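Local coordinates for flagellar protein (Xanthomonas campestris pv. campestris, PDB 3C12) that is the C-terminal domain of a flagellar hook-capping protein, probably required for hook formation, perhaps as a scaffolding protein, at residues 66-71 with 85-90. Numbering follows the deposited sequence.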
# COMPACT_ATOMS: atom_id res chain seq x y z
N VAL A 66 -11.03 8.78 -1.59
CA VAL A 66 -10.67 9.86 -2.48
C VAL A 66 -9.96 9.24 -3.69
O VAL A 66 -9.02 8.47 -3.54
CB VAL A 66 -9.75 10.87 -1.78
CG1 VAL A 66 -9.43 12.03 -2.72
CG2 VAL A 66 -10.41 11.38 -0.51
N SER A 67 -10.42 9.58 -4.89
CA SER A 67 -9.85 9.05 -6.12
C SER A 67 -8.75 9.94 -6.69
O SER A 67 -8.66 11.12 -6.37
CB SER A 67 -10.94 8.90 -7.18
OG SER A 67 -12.03 8.13 -6.69
N PHE A 68 -7.94 9.36 -7.56
CA PHE A 68 -6.85 10.09 -8.20
C PHE A 68 -6.73 9.61 -9.64
O PHE A 68 -7.15 8.50 -9.96
CB PHE A 68 -5.53 9.87 -7.46
CG PHE A 68 -4.93 8.50 -7.64
CD1 PHE A 68 -4.30 8.15 -8.83
CD2 PHE A 68 -5.00 7.56 -6.63
CE1 PHE A 68 -3.75 6.90 -9.01
CE2 PHE A 68 -4.45 6.30 -6.79
CZ PHE A 68 -3.83 5.96 -7.98
N ALA A 69 -6.15 10.44 -10.50
CA ALA A 69 -5.98 10.07 -11.90
C ALA A 69 -4.81 10.81 -12.53
O ALA A 69 -4.74 12.04 -12.50
CB ALA A 69 -7.26 10.36 -12.67
N TRP A 70 -3.88 10.05 -13.09
CA TRP A 70 -2.72 10.63 -13.75
C TRP A 70 -2.90 10.43 -15.24
O TRP A 70 -3.19 9.33 -15.70
CB TRP A 70 -1.43 9.96 -13.27
CG TRP A 70 -0.21 10.50 -13.93
CD1 TRP A 70 0.05 11.80 -14.23
CD2 TRP A 70 0.93 9.75 -14.38
NE1 TRP A 70 1.28 11.91 -14.84
CE2 TRP A 70 1.84 10.67 -14.94
CE3 TRP A 70 1.27 8.39 -14.36
CZ2 TRP A 70 3.07 10.28 -15.48
CZ3 TRP A 70 2.49 8.00 -14.90
CH2 TRP A 70 3.38 8.94 -15.45
N ASP A 71 -2.73 11.52 -15.99
CA ASP A 71 -2.87 11.50 -17.44
C ASP A 71 -1.64 10.96 -18.15
O ASP A 71 -1.60 10.89 -19.38
CB ASP A 71 -3.18 12.91 -17.96
CG ASP A 71 -2.29 13.95 -17.35
OD1 ASP A 71 -1.11 13.64 -17.10
OD2 ASP A 71 -2.76 15.08 -17.11
N TYR A 85 5.33 3.28 -12.76
CA TYR A 85 5.82 4.44 -12.04
C TYR A 85 5.41 4.35 -10.59
O TYR A 85 4.35 3.82 -10.27
CB TYR A 85 5.27 5.72 -12.64
CG TYR A 85 5.83 6.04 -13.99
CD1 TYR A 85 5.35 5.40 -15.14
CD2 TYR A 85 6.86 6.96 -14.13
CE1 TYR A 85 5.90 5.67 -16.38
CE2 TYR A 85 7.42 7.24 -15.37
CZ TYR A 85 6.93 6.59 -16.49
OH TYR A 85 7.51 6.88 -17.70
N GLY A 86 6.26 4.89 -9.71
CA GLY A 86 5.95 4.87 -8.29
C GLY A 86 5.00 5.98 -7.89
O GLY A 86 5.08 7.09 -8.39
N ILE A 87 4.08 5.67 -6.98
CA ILE A 87 3.13 6.68 -6.52
C ILE A 87 3.04 6.74 -5.00
O ILE A 87 2.91 5.72 -4.32
CB ILE A 87 1.71 6.45 -7.09
CG1 ILE A 87 0.78 7.54 -6.54
CG2 ILE A 87 1.19 5.07 -6.75
CD1 ILE A 87 -0.66 7.36 -6.90
N THR A 88 3.13 7.96 -4.48
CA THR A 88 3.05 8.20 -3.05
C THR A 88 1.93 9.19 -2.76
O THR A 88 1.75 10.17 -3.48
CB THR A 88 4.38 8.75 -2.53
OG1 THR A 88 5.39 7.75 -2.70
CG2 THR A 88 4.27 9.11 -1.05
N ALA A 89 1.16 8.91 -1.72
CA ALA A 89 0.05 9.79 -1.38
C ALA A 89 0.22 10.34 0.01
O ALA A 89 0.44 9.61 0.97
CB ALA A 89 -1.25 9.04 -1.48
N THR A 90 0.12 11.66 0.11
CA THR A 90 0.24 12.33 1.39
C THR A 90 -0.96 13.20 1.64
O THR A 90 -1.34 14.04 0.82
CB THR A 90 1.47 13.21 1.45
OG1 THR A 90 2.60 12.46 1.00
CG2 THR A 90 1.68 13.69 2.88
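Y85 lays the face of its phenol ring under the indole of W70, whose outer benzo rim, CZ3 and CH2, stands over it. This is a T-shaped (edge-to-face) pair, the planes meeting at 71°. The six-membered ring of the W70 indole and the Y85 ring have their centroids 5.2 Å apart. W70 CH2 sits 4.0 Å above the plane of the Y85 ring, over its centre, while the closest atoms are W70 CZ3 and Y85 CD1, 3.9 Å apart. With its CG anti to the backbone N (chi1 179°), W70 extends its indole across the interior, the six-membered ring leading. The polar atoms of both rings are hydrogen-bonded outside the two segments, NE1 of W70 to the carbonyl oxygen of T73 and OH of Y85 to that of A81, which helps to fix how each ring is turned.

Two residues on, I87 reaches across with its CD1 methyl. An extended side chain, both torsions anti, carries this methyl to one face of the F68 ring in a CH-pi contact, I87 CD1 lying 3.8 Å from the ring centroid. Its direction is 19° off the ring normal. The methyl is shifted toward the rim, nearest F68 CZ at 3.6 Å. The backbones stay well apart, CA of W70 and CA of I87 being 10.1 Å from each other, so side chains alone bridge the gap.

All four touching residues are buried, forming part of the hydrophobic core of the Ig-like domain, where facing layers of a beta-sandwich meet. Strand 64-70 hydrogen-bonds to strand 29-35, and strand 83-93 pairs with 20-23 and 39-46. I23 and I45 each touch both W70 and Y85, V21 packs on I87, and F43 meets the F68 ring.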